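Local coordinates for protein glutathione transferase gst1-6 (Anopheles dirus, PDB 1V2A) that probably conjugates glutathione to electrophilic halide-bearing compounds as a homodimeric Delta class transferase, a reaction used in detoxification, at residues S14-A19 against L26-T31; P52-N57 against L69-T74; T102-I107 against V161-W166; D148-A153 against E182-E187. All coordinates share one frame; numbering follows the deposited sequence.

Interactions 1 and 2 belong to the thioredoxin-like N-terminal domain, interactions 3 and 4 to the all-helical C-terminal domain. The first two reach the same sheet, with centres 10 Å apart, and they touch where L26 CD2 lies 4.2 Å from L54 CD1. Interaction 4 reaches across to the N-terminal domain, V152 CG1 meeting V72 CG2 of interaction 2 at 3.7 Å. It also shares helix 152-162 with interaction 3, and T162 CG2 packs 3.5 Å from R185 NH1. Bound glutathione sulfonic acid touches P52 of interaction 2 and lies about 5 Å from the side chain of Y104 in interaction 3. Interactions 2 and 3 both also reach the second subunit.

Interaction 1: residues S14-A19 against L26-T31; sequences SAILLA and LNLKKT
L26 sends one methyl group, CD1, against the helical segment 14-19, and most of the contact gathers round that carbon. A19 meets it most closely, with A19 CB 3.5 Å from L26 CD1, closer than two methyl carbons normally settle. The same methyl lies 3.8 Å from A15 O, one turn earlier, a carbonyl already engaged by A19 N in the helix. I16 comes in at an oblique angle from the next position: its CB bond does not aim at segment 26-31, but with CG1 anti to the carbonyl carbon (chi1 -66°) the chain brings I16 CD1 within 4.1 Å of L26 CD1. L28 adds a looser touch at the more exposed margin, where its CD1 is 4.4 Å from I16 CD1. Helix and strand here are the second and third elements of the beta-alpha-beta unit made by strand 2-5, helix 13-22 and strand 27-30, the opening unit of a thioredoxin-like domain. Strand 2-5 is the common neighbour: A15 and I16 rest on Y3, while N27 and K29 pair with the same strand through their backbones. Side chains reinforce the pairing: N27 ND2 bonds to D2, and K29 NZ makes a salt bridge to D2 and a hydrogen bond to Y4 OH.

Interaction 2: residues P52-N57 against L69-T74; sequences PTLVDN and LYLVET
L54 and Y70 cross at about a right angle in the close-packed half of this contact, where a single leucine methyl serves two helix residues. L54 CD2 lies 3.8 Å from Y70 CD2, approaching the ring obliquely, and equally 3.8 Å from L71 CD2. L54 reaches them because its CG stands anti to the backbone N (chi1 179°), which extends the side chain toward the helix. The polar half is looser. Y70 OH donates a weak hydrogen bond to D56 OD2 at 3.2 Å, the carboxylate oxygen sitting at the ring edge near its plane although the two flat groups are turned 81° apart. That oxygen has a stronger partner in Y75 OH, so two tyrosine hydroxyls converge on one buried carboxylate, which would probably favour its ionised form. T74 covers one face of the ring, its OG1 lying 3.6 Å above the centre while bonding back to Y70 O at 2.8 Å. E73 is salt-bridged to R89 of the second subunit. The axes of strand 53-56 and of the helical segment 69-74 diverge by 30° in their N-to-C directions. The strand lies between 2-5 and 59-62 in the sheet, and helix 64-75 lies against it and also meets helix 152-162 through L69 and V72.

Interaction 3: residues T102-I107 against V161-W166; sequences TLYKRI and VTALNW
This is an apolar helix-to-helix contact inside the C-terminal domain, joining the middle of the long helix 86-115 to the end of helix 152-162 and the 3-10 turn that follows it. I107 and L164 carry its tightest point: I107 CD1 is only 3.3 Å from L164 CD2, closer than usual carbon contact, and the two side chains cross at about a right angle. The same leucine methyl is wedged between the branches of the isoleucine, with I107 CG1 and I107 CG2 each 4.0 Å from L164 CD2. L164 gets there through its torsion, CG anti to the carbonyl carbon (chi1 -80°), for its CB bond does not aim straight across. One turn back the packing is slacker, L103 CD2 lying 4.4 Å from V161 CG2, and L132 and L135 of helix 122-141 close in on L103. Y104 contributes the remaining touch with its ring edge, near whose plane A163 CB sits 4.2 Å from Y104 CE1. Y104 also rests on P10 and P11, of which P11 belongs to the glutathione pocket, and its side chain lies about 5 Å from the bound glutathione sulfonic acid. Packing of this kind, with the long first helix of the all-alpha domain laid against a later core helix beside the ligand cleft, belongs to the glutathione transferase fold.

Interaction 4: residues D148-A153 against E182-E187; sequences DHLTVA and ERVRAE
L150 holds its CG anti to the backbone N (chi1 -174°), V184 places CG1 likewise (chi1 175°), and across the gap their methyl groups meet. L150 CD1 lies 3.8 Å from V184 CG1 and 4.1 Å from V184 CG2, spanning the fork of the valine, with the two side chains crossing at about a right angle. E187 borders the pair. Its chain, extended beyond CG, brings E187 OE2 to 3.8 Å from L150 CB, a contact between a carboxylate and a carbon; the other oxygen, OE1, is hydrogen-bonded to Y144 OH. Just past L150 the backbone turns into helix 152-162, with T151 as N-cap: A153 N donates to T151 OG1 at 3.2 Å, and T151 N is itself held by D154. Just before L150 in the chain, H149 ND1 gives a nearly straight bond (168°) to D148 OD1 at 2.9 Å, in the plane of the imidazole, while H149 NE2 binds T80 O. L150 lies between the start of helix 152-162 and the end of helix 175-185, beside L81 and M188, with V184 also on L158, and V152 reaching helix 64-75.

Interaction 1: residues S14-A19 against L26-T31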
loop_
_atom_site.group_PDB
_atom_site.type_symbol
_atom_site.label_atom_id
_atom_site.label_comp_id
_atom_site.label_asym_id
_atom_site.label_seq_id
_atom_site.Cartn_x
_atom_site.Cartn_y
_atom_site.Cartn_z
ATOM N N SER B 14 4.252 -6.240 12.798
ATOM C CA SER B 14 2.902 -5.705 12.954
ATOM C C SER B 14 1.932 -6.757 13.494
ATOM O O SER B 14 1.259 -6.527 14.497
ATOM C CB SER B 14 2.381 -5.173 11.612
ATOM O OG SER B 14 3.220 -4.149 11.114
ATOM N N ALA B 15 1.865 -7.901 12.818
ATOM C CA ALA B 15 0.975 -8.992 13.215
ATOM C C ALA B 15 1.340 -9.562 14.591
ATOM O O ALA B 15 0.473 -10.032 15.331
ATOM C CB ALA B 15 1.005 -10.094 12.159
ATOM N N ILE B 16 2.626 -9.523 14.924
ATOM C CA ILE B 16 3.100 -10.002 16.217
ATOM C C ILE B 16 2.532 -9.098 17.318
ATOM O O ILE B 16 1.904 -9.566 18.264
ATOM C CB ILE B 16 4.649 -9.963 16.296
ATOM C CG1 ILE B 16 5.253 -10.967 15.311
ATOM C CG2 ILE B 16 5.109 -10.245 17.716
ATOM C CD1 ILE B 16 4.820 -12.407 15.533
ATOM N N LEU B 17 2.761 -7.798 17.191
ATOM C CA LEU B 17 2.274 -6.849 18.179
ATOM C C LEU B 17 0.752 -6.888 18.274
ATOM O O LEU B 17 0.181 -7.003 19.361
ATOM C CB LEU B 17 2.749 -5.435 17.819
ATOM C CG LEU B 17 3.898 -4.804 18.622
ATOM C CD1 LEU B 17 4.754 -5.861 19.267
ATOM C CD2 LEU B 17 4.726 -3.914 17.706
ATOM N N LEU B 18 0.093 -6.792 17.127
ATOM C CA LEU B 18 -1.360 -6.818 17.095
ATOM C C LEU B 18 -1.840 -8.086 17.800
ATOM O O LEU B 18 -2.745 -8.035 18.631
ATOM C CB LEU B 18 -1.838 -6.784 15.640
ATOM C CG LEU B 18 -3.336 -6.724 15.333
ATOM C CD1 LEU B 18 -3.968 -8.084 15.600
ATOM C CD2 LEU B 18 -3.991 -5.629 16.159
ATOM N N ALA B 19 -1.214 -9.216 17.479
ATOM C CA ALA B 19 -1.583 -10.491 18.084
ATOM C C ALA B 19 -1.606 -10.411 19.605
ATOM O O ALA B 19 -2.542 -10.899 20.247
ATOM C CB ALA B 19 -0.616 -11.586 17.638
ATOM N N LEU B 26 -0.495 -17.253 17.892
ATOM C CA LEU B 26 0.140 -17.406 16.601
ATOM C C LEU B 26 1.165 -18.532 16.668
ATOM O O LEU B 26 2.061 -18.512 17.516
ATOM C CB LEU B 26 0.847 -16.112 16.197
ATOM C CG LEU B 26 0.027 -14.888 15.787
ATOM C CD1 LEU B 26 0.971 -13.764 15.417
ATOM C CD2 LEU B 26 -0.866 -15.228 14.606
ATOM N N ASN B 27 1.017 -19.521 15.789
ATOM C CA ASN B 27 1.965 -20.626 15.723
ATOM C C ASN B 27 3.099 -20.110 14.845
ATOM O O ASN B 27 3.071 -20.257 13.624
ATOM C CB ASN B 27 1.315 -21.866 15.096
ATOM C CG ASN B 27 2.338 -22.903 14.629
ATOM O OD1 ASN B 27 3.344 -23.155 15.296
ATOM N ND2 ASN B 27 2.072 -23.517 13.481
ATOM N N LEU B 28 4.083 -19.485 15.484
ATOM C CA LEU B 28 5.224 -18.900 14.790
ATOM C C LEU B 28 6.063 -19.894 14.007
ATOM O O LEU B 28 6.286 -21.022 14.441
ATOM C CB LEU B 28 6.118 -18.161 15.794
ATOM C CG LEU B 28 5.702 -16.756 16.250
ATOM C CD1 LEU B 28 4.216 -16.687 16.512
ATOM C CD2 LEU B 28 6.488 -16.390 17.500
ATOM N N LYS B 29 6.540 -19.458 12.850
ATOM C CA LYS B 29 7.370 -20.300 12.007
ATOM C C LYS B 29 8.516 -19.489 11.415
ATOM O O LYS B 29 8.414 -18.974 10.302
ATOM C CB LYS B 29 6.520 -20.916 10.896
ATOM C CG LYS B 29 5.450 -21.864 11.421
ATOM C CD LYS B 29 4.796 -22.634 10.298
ATOM C CE LYS B 29 3.906 -23.744 10.841
ATOM N NZ LYS B 29 3.241 -24.509 9.735
ATOM N N LYS B 30 9.602 -19.362 12.169
ATOM C CA LYS B 30 10.746 -18.600 11.696
ATOM C C LYS B 30 11.058 -19.029 10.279
ATOM O O LYS B 30 11.218 -20.211 9.989
ATOM C CB LYS B 30 11.956 -18.797 12.617
ATOM C CG LYS B 30 11.846 -17.989 13.903
ATOM C CD LYS B 30 13.082 -18.081 14.797
ATOM C CE LYS B 30 12.849 -17.265 16.070
ATOM N NZ LYS B 30 13.982 -17.293 17.044
ATOM N N THR B 31 11.125 -18.045 9.393
ATOM C CA THR B 31 11.363 -18.297 7.987
ATOM C C THR B 31 12.497 -17.459 7.420
ATOM O O THR B 31 12.551 -16.250 7.629
ATOM C CB THR B 31 10.098 -17.975 7.173
ATOM O OG1 THR B 31 8.981 -18.688 7.720
ATOM C CG2 THR B 31 10.292 -18.345 5.710
#

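Interaction 2: residues P52-N57 against L69-T74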
loop_
_atom_site.group_PDB
_atom_site.type_symbol
_atom_site.label_atom_id
_atom_site.label_comp_id
_atom_site.label_asym_id
_atom_site.label_seq_id
_atom_site.Cartn_x
_atom_site.Cartn_y
_atom_site.Cartn_z
ATOM N N PRO B 52 5.661 -11.083 6.106
ATOM C CA PRO B 52 4.807 -12.073 6.756
ATOM C C PRO B 52 3.781 -12.757 5.863
ATOM O O PRO B 52 3.288 -12.175 4.905
ATOM C CB PRO B 52 4.147 -11.264 7.860
ATOM C CG PRO B 52 3.973 -9.936 7.204
ATOM C CD PRO B 52 5.291 -9.718 6.524
ATOM N N THR B 53 3.468 -14.002 6.207
ATOM C CA THR B 53 2.474 -14.809 5.505
ATOM C C THR B 53 1.705 -15.558 6.581
ATOM O O THR B 53 2.293 -16.332 7.332
ATOM C CB THR B 53 3.112 -15.851 4.573
ATOM O OG1 THR B 53 3.715 -15.191 3.459
ATOM C CG2 THR B 53 2.058 -16.811 4.050
ATOM N N LEU B 54 0.399 -15.320 6.654
ATOM C CA LEU B 54 -0.457 -15.965 7.644
ATOM C C LEU B 54 -1.245 -17.106 6.995
ATOM O O LEU B 54 -1.449 -17.102 5.785
ATOM C CB LEU B 54 -1.431 -14.934 8.226
ATOM C CG LEU B 54 -2.458 -15.380 9.275
ATOM C CD1 LEU B 54 -1.739 -15.772 10.552
ATOM C CD2 LEU B 54 -3.448 -14.249 9.557
ATOM N N VAL B 55 -1.666 -18.086 7.795
ATOM C CA VAL B 55 -2.454 -19.212 7.293
ATOM C C VAL B 55 -3.467 -19.638 8.362
ATOM O O VAL B 55 -3.183 -20.489 9.195
ATOM C CB VAL B 55 -1.553 -20.427 6.916
ATOM C CG1 VAL B 55 -2.396 -21.516 6.258
ATOM C CG2 VAL B 55 -0.445 -19.987 5.958
ATOM N N ASP B 56 -4.645 -19.024 8.335
ATOM C CA ASP B 56 -5.710 -19.309 9.296
ATOM C C ASP B 56 -6.666 -20.366 8.742
ATOM O O ASP B 56 -7.396 -20.109 7.785
ATOM C CB ASP B 56 -6.494 -18.027 9.595
ATOM C CG ASP B 56 -7.250 -18.093 10.912
ATOM O OD1 ASP B 56 -7.429 -19.213 11.451
ATOM O OD2 ASP B 56 -7.667 -17.018 11.405
ATOM N N ASN B 57 -6.662 -21.548 9.352
ATOM C CA ASN B 57 -7.518 -22.648 8.920
ATOM C C ASN B 57 -7.507 -22.796 7.408
ATOM O O ASN B 57 -8.562 -22.808 6.769
ATOM C CB ASN B 57 -8.962 -22.436 9.398
ATOM C CG ASN B 57 -9.093 -22.485 10.911
ATOM O OD1 ASN B 57 -8.648 -23.436 11.552
ATOM N ND2 ASN B 57 -9.712 -21.462 11.487
ATOM N N LEU B 69 -5.302 -6.242 9.078
ATOM C CA LEU B 69 -6.728 -5.966 8.926
ATOM C C LEU B 69 -7.600 -7.220 9.014
ATOM O O LEU B 69 -8.747 -7.158 9.448
ATOM C CB LEU B 69 -6.987 -5.250 7.602
ATOM C CG LEU B 69 -6.258 -3.922 7.402
ATOM C CD1 LEU B 69 -6.727 -3.309 6.087
ATOM C CD2 LEU B 69 -6.543 -2.977 8.561
ATOM N N TYR B 70 -7.051 -8.353 8.602
ATOM C CA TYR B 70 -7.771 -9.613 8.655
ATOM C C TYR B 70 -7.979 -10.081 10.104
ATOM O O TYR B 70 -9.088 -10.442 10.491
ATOM C CB TYR B 70 -6.997 -10.686 7.881
ATOM C CG TYR B 70 -7.522 -12.089 8.091
ATOM C CD1 TYR B 70 -8.609 -12.566 7.363
ATOM C CD2 TYR B 70 -6.929 -12.941 9.023
ATOM C CE1 TYR B 70 -9.091 -13.863 7.556
ATOM C CE2 TYR B 70 -7.406 -14.237 9.226
ATOM C CZ TYR B 70 -8.480 -14.691 8.490
ATOM O OH TYR B 70 -8.934 -15.976 8.674
ATOM N N LEU B 71 -6.906 -10.071 10.889
ATOM C CA LEU B 71 -6.948 -10.506 12.283
ATOM C C LEU B 71 -7.869 -9.650 13.140
ATOM O O LEU B 71 -8.606 -10.169 13.982
ATOM C CB LEU B 71 -5.542 -10.489 12.895
ATOM C CG LEU B 71 -4.533 -11.534 12.401
ATOM C CD1 LEU B 71 -3.182 -11.257 13.031
ATOM C CD2 LEU B 71 -4.991 -12.935 12.757
ATOM N N VAL B 72 -7.811 -8.337 12.938
ATOM C CA VAL B 72 -8.644 -7.426 13.697
ATOM C C VAL B 72 -10.115 -7.731 13.413
ATOM O O VAL B 72 -10.897 -7.953 14.339
ATOM C CB VAL B 72 -8.356 -5.950 13.322
ATOM C CG1 VAL B 72 -9.275 -5.029 14.106
ATOM C CG2 VAL B 72 -6.910 -5.614 13.603
ATOM N N GLU B 73 -10.480 -7.752 12.132
ATOM C CA GLU B 73 -11.860 -8.019 11.726
ATOM C C GLU B 73 -12.320 -9.374 12.232
ATOM O O GLU B 73 -13.439 -9.519 12.711
ATOM C CB GLU B 73 -11.994 -7.966 10.191
ATOM C CG GLU B 73 -11.443 -6.671 9.569
ATOM C CD GLU B 73 -11.808 -6.484 8.101
ATOM O OE1 GLU B 73 -11.516 -7.374 7.269
ATOM O OE2 GLU B 73 -12.387 -5.430 7.783
ATOM N N THR B 74 -11.440 -10.364 12.138
ATOM C CA THR B 74 -11.754 -11.716 12.579
ATOM C C THR B 74 -11.729 -11.942 14.095
ATOM O O THR B 74 -12.608 -12.619 14.636
ATOM C CB THR B 74 -10.787 -12.735 11.947
ATOM O OG1 THR B 74 -10.810 -12.600 10.521
ATOM C CG2 THR B 74 -11.192 -14.145 12.312
#

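Interaction 3: residues T102-I107 against V161-W166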
loop_
_atom_site.group_PDB
_atom_site.type_symbol
_atom_site.label_atom_id
_atom_site.label_comp_id
_atom_site.label_asym_id
_atom_site.label_seq_id
_atom_site.Cartn_x
_atom_site.Cartn_y
_atom_site.Cartn_z
ATOM N N THR B 102 5.010 5.399 1.167
ATOM C CA THR B 102 5.728 6.651 1.344
ATOM C C THR B 102 6.885 6.552 2.315
ATOM O O THR B 102 8.042 6.615 1.909
ATOM C CB THR B 102 4.792 7.776 1.824
ATOM O OG1 THR B 102 3.764 7.986 0.848
ATOM C CG2 THR B 102 5.572 9.078 2.028
ATOM N N LEU B 103 6.568 6.375 3.596
ATOM C CA LEU B 103 7.584 6.305 4.641
ATOM C C LEU B 103 8.474 5.079 4.627
ATOM O O LEU B 103 9.690 5.204 4.563
ATOM C CB LEU B 103 6.929 6.445 6.019
ATOM C CG LEU B 103 7.848 6.542 7.248
ATOM C CD1 LEU B 103 9.030 7.459 6.977
ATOM C CD2 LEU B 103 7.045 7.065 8.421
ATOM N N TYR B 104 7.884 3.891 4.692
ATOM C CA TYR B 104 8.694 2.685 4.710
ATOM C C TYR B 104 9.410 2.442 3.384
ATOM O O TYR B 104 10.506 1.864 3.350
ATOM C CB TYR B 104 7.843 1.464 5.081
ATOM C CG TYR B 104 8.696 0.260 5.418
ATOM C CD1 TYR B 104 9.613 0.309 6.474
ATOM C CD2 TYR B 104 8.653 -0.892 4.633
ATOM C CE1 TYR B 104 10.478 -0.755 6.736
ATOM C CE2 TYR B 104 9.515 -1.972 4.888
ATOM C CZ TYR B 104 10.423 -1.891 5.939
ATOM O OH TYR B 104 11.274 -2.934 6.185
ATOM N N LYS B 105 8.794 2.888 2.294
ATOM C CA LYS B 105 9.374 2.722 0.965
ATOM C C LYS B 105 10.684 3.481 0.858
ATOM O O LYS B 105 11.665 2.989 0.296
ATOM C CB LYS B 105 8.406 3.238 -0.104
ATOM C CG LYS B 105 9.019 3.496 -1.491
ATOM C CD LYS B 105 9.324 2.215 -2.288
ATOM C CE LYS B 105 10.491 1.427 -1.698
ATOM N NZ LYS B 105 10.842 0.191 -2.457
ATOM N N ARG B 106 10.686 4.692 1.396
ATOM C CA ARG B 106 11.865 5.535 1.355
ATOM C C ARG B 106 12.909 5.121 2.388
ATOM O O ARG B 106 14.084 5.440 2.237
ATOM C CB ARG B 106 11.449 7.000 1.536
ATOM C CG ARG B 106 10.601 7.508 0.366
ATOM C CD ARG B 106 10.052 8.895 0.618
ATOM N NE ARG B 106 9.069 9.274 -0.394
ATOM C CZ ARG B 106 8.431 10.445 -0.421
ATOM N NH1 ARG B 106 8.676 11.359 0.512
ATOM N NH2 ARG B 106 7.542 10.704 -1.373
ATOM N N ILE B 107 12.486 4.401 3.427
ATOM C CA ILE B 107 13.423 3.945 4.453
ATOM C C ILE B 107 14.184 2.736 3.932
ATOM O O ILE B 107 15.402 2.730 3.880
ATOM C CB ILE B 107 12.712 3.491 5.757
ATOM C CG1 ILE B 107 11.934 4.641 6.383
ATOM C CG2 ILE B 107 13.741 2.940 6.731
ATOM C CD1 ILE B 107 12.696 5.941 6.417
ATOM N N VAL B 161 9.080 3.085 11.768
ATOM C CA VAL B 161 9.965 4.085 12.348
ATOM C C VAL B 161 11.150 3.523 13.126
ATOM O O VAL B 161 12.244 4.059 13.027
ATOM C CB VAL B 161 9.183 5.066 13.245
ATOM C CG1 VAL B 161 10.120 6.118 13.818
ATOM C CG2 VAL B 161 8.089 5.734 12.429
ATOM N N THR B 162 10.950 2.454 13.894
ATOM C CA THR B 162 12.061 1.896 14.654
ATOM C C THR B 162 13.063 1.222 13.717
ATOM O O THR B 162 14.178 0.884 14.124
ATOM C CB THR B 162 11.600 0.853 15.717
ATOM O OG1 THR B 162 11.544 -0.451 15.131
ATOM C CG2 THR B 162 10.239 1.215 16.274
ATOM N N ALA B 163 12.658 1.021 12.465
ATOM C CA ALA B 163 13.526 0.403 11.473
ATOM C C ALA B 163 14.607 1.398 11.082
ATOM O O ALA B 163 15.616 1.028 10.489
ATOM C CB ALA B 163 12.722 -0.012 10.242
ATOM N N LEU B 164 14.378 2.665 11.414
ATOM C CA LEU B 164 15.336 3.731 11.132
ATOM C C LEU B 164 16.609 3.509 11.938
ATOM O O LEU B 164 17.633 4.139 11.687
ATOM C CB LEU B 164 14.742 5.102 11.489
ATOM C CG LEU B 164 13.783 5.725 10.465
ATOM C CD1 LEU B 164 13.203 7.013 11.023
ATOM C CD2 LEU B 164 14.527 5.999 9.150
ATOM N N ASN B 165 16.528 2.614 12.914
ATOM C CA ASN B 165 17.663 2.300 13.769
ATOM C C ASN B 165 18.873 1.727 13.026
ATOM O O ASN B 165 20.010 1.888 13.477
ATOM C CB ASN B 165 17.239 1.320 14.868
ATOM C CG ASN B 165 16.417 1.984 15.950
ATOM O OD1 ASN B 165 16.724 3.094 16.377
ATOM N ND2 ASN B 165 15.379 1.303 16.416
ATOM N N TRP B 166 18.635 1.053 11.905
ATOM C CA TRP B 166 19.733 0.467 11.142
ATOM C C TRP B 166 20.569 1.553 10.472
ATOM O O TRP B 166 21.723 1.332 10.117
ATOM C CB TRP B 166 19.207 -0.479 10.064
ATOM C CG TRP B 166 18.551 -1.717 10.579
ATOM C CD1 TRP B 166 17.220 -1.906 10.804
ATOM C CD2 TRP B 166 19.191 -2.958 10.898
ATOM N NE1 TRP B 166 16.987 -3.189 11.240
ATOM C CE2 TRP B 166 18.183 -3.859 11.308
ATOM C CE3 TRP B 166 20.524 -3.402 10.874
ATOM C CZ2 TRP B 166 18.461 -5.174 11.691
ATOM C CZ3 TRP B 166 20.800 -4.714 11.255
ATOM C CH2 TRP B 166 19.772 -5.581 11.658
#

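Interaction 4: residues D148-A153 against E182-E187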
loop_
_atom_site.group_PDB
_atom_site.type_symbol
_atom_site.label_atom_id
_atom_site.label_comp_id
_atom_site.label_asym_id
_atom_site.label_seq_id
_atom_site.Cartn_x
_atom_site.Cartn_y
_atom_site.Cartn_z
ATOM N N ASP B 148 -7.768 9.724 17.613
ATOM C CA ASP B 148 -7.625 10.175 18.990
ATOM C C ASP B 148 -7.329 8.975 19.900
ATOM O O ASP B 148 -7.434 9.052 21.123
ATOM C CB ASP B 148 -8.911 10.882 19.432
ATOM C CG ASP B 148 -10.086 9.919 19.584
ATOM O OD1 ASP B 148 -10.119 8.883 18.881
ATOM O OD2 ASP B 148 -10.979 10.209 20.407
ATOM N N HIS B 149 -6.968 7.858 19.283
ATOM C CA HIS B 149 -6.628 6.647 20.015
ATOM C C HIS B 149 -5.852 5.706 19.090
ATOM O O HIS B 149 -5.857 5.872 17.873
ATOM C CB HIS B 149 -7.890 5.940 20.547
ATOM C CG HIS B 149 -8.724 5.303 19.482
ATOM N ND1 HIS B 149 -9.666 5.999 18.755
ATOM C CD2 HIS B 149 -8.710 4.048 18.973
ATOM C CE1 HIS B 149 -10.190 5.202 17.840
ATOM N NE2 HIS B 149 -9.627 4.012 17.951
ATOM N N LEU B 150 -5.194 4.714 19.679
ATOM C CA LEU B 150 -4.409 3.746 18.924
ATOM C C LEU B 150 -5.246 2.958 17.915
ATOM O O LEU B 150 -6.382 2.580 18.189
ATOM C CB LEU B 150 -3.739 2.769 19.892
ATOM C CG LEU B 150 -2.744 1.757 19.329
ATOM C CD1 LEU B 150 -1.323 2.295 19.493
ATOM C CD2 LEU B 150 -2.893 0.437 20.077
ATOM N N THR B 151 -4.668 2.713 16.744
ATOM C CA THR B 151 -5.323 1.945 15.694
ATOM C C THR B 151 -4.241 1.101 15.029
ATOM O O THR B 151 -3.076 1.155 15.425
ATOM C CB THR B 151 -5.981 2.863 14.624
ATOM O OG1 THR B 151 -4.976 3.619 13.936
ATOM C CG2 THR B 151 -6.962 3.822 15.275
ATOM N N VAL B 152 -4.617 0.316 14.029
ATOM C CA VAL B 152 -3.647 -0.506 13.325
ATOM C C VAL B 152 -2.609 0.360 12.623
ATOM O O VAL B 152 -1.553 -0.127 12.213
ATOM C CB VAL B 152 -4.336 -1.388 12.283
ATOM C CG1 VAL B 152 -5.209 -2.410 12.984
ATOM C CG2 VAL B 152 -5.182 -0.535 11.373
ATOM N N ALA B 153 -2.918 1.646 12.476
ATOM C CA ALA B 153 -2.012 2.579 11.824
ATOM C C ALA B 153 -0.779 2.768 12.681
ATOM O O ALA B 153 0.348 2.736 12.192
ATOM C CB ALA B 153 -2.697 3.911 11.616
ATOM N N GLU B 182 6.880 6.724 22.390
ATOM C CA GLU B 182 6.711 6.304 23.776
ATOM C C GLU B 182 5.252 5.936 24.057
ATOM O O GLU B 182 4.970 4.925 24.705
ATOM C CB GLU B 182 7.160 7.427 24.714
ATOM C CG GLU B 182 8.354 8.231 24.199
ATOM C CD GLU B 182 9.663 7.454 24.195
ATOM O OE1 GLU B 182 9.681 6.283 23.741
ATOM O OE2 GLU B 182 10.685 8.027 24.639
ATOM N N ARG B 183 4.332 6.763 23.559
ATOM C CA ARG B 183 2.901 6.541 23.746
ATOM C C ARG B 183 2.463 5.170 23.243
ATOM O O ARG B 183 1.826 4.403 23.965
ATOM C CB ARG B 183 2.086 7.615 23.006
ATOM C CG ARG B 183 1.585 8.758 23.874
ATOM C CD ARG B 183 0.435 9.518 23.210
ATOM N NE ARG B 183 0.870 10.263 22.036
ATOM C CZ ARG B 183 1.637 11.346 22.084
ATOM N NH1 ARG B 183 2.050 11.815 23.249
ATOM N NH2 ARG B 183 2.001 11.952 20.964
ATOM N N VAL B 184 2.805 4.868 21.996
ATOM C CA VAL B 184 2.419 3.603 21.386
ATOM C C VAL B 184 3.026 2.384 22.056
ATOM O O VAL B 184 2.323 1.424 22.367
ATOM C CB VAL B 184 2.781 3.585 19.890
ATOM C CG1 VAL B 184 2.489 2.218 19.293
ATOM C CG2 VAL B 184 1.994 4.658 19.172
ATOM N N ARG B 185 4.330 2.422 22.280
ATOM C CA ARG B 185 5.007 1.290 22.904
ATOM C C ARG B 185 4.506 1.068 24.334
ATOM O O ARG B 185 4.416 -0.070 24.801
ATOM C CB ARG B 185 6.512 1.528 22.861
ATOM C CG ARG B 185 6.939 1.997 21.482
ATOM C CD ARG B 185 8.392 1.745 21.176
ATOM N NE ARG B 185 9.192 2.955 21.206
ATOM C CZ ARG B 185 10.259 3.147 20.446
ATOM N NH1 ARG B 185 10.637 2.205 19.599
ATOM N NH2 ARG B 185 10.938 4.283 20.529
ATOM N N ALA B 186 4.159 2.156 25.017
ATOM C CA ALA B 186 3.649 2.058 26.377
ATOM C C ALA B 186 2.297 1.363 26.334
ATOM O O ALA B 186 1.779 0.938 27.361
ATOM C CB ALA B 186 3.504 3.441 26.997
ATOM N N GLU B 187 1.728 1.241 25.140
ATOM C CA GLU B 187 0.433 0.589 25.000
ATOM C C GLU B 187 0.535 -0.799 24.373
ATOM O O GLU B 187 -0.466 -1.504 24.243
ATOM C CB GLU B 187 -0.523 1.486 24.207
ATOM C CG GLU B 187 -0.678 2.875 24.825
ATOM C CD GLU B 187 -1.842 3.659 24.255
ATOM O OE1 GLU B 187 -1.938 4.871 24.544
ATOM O OE2 GLU B 187 -2.668 3.064 23.530
#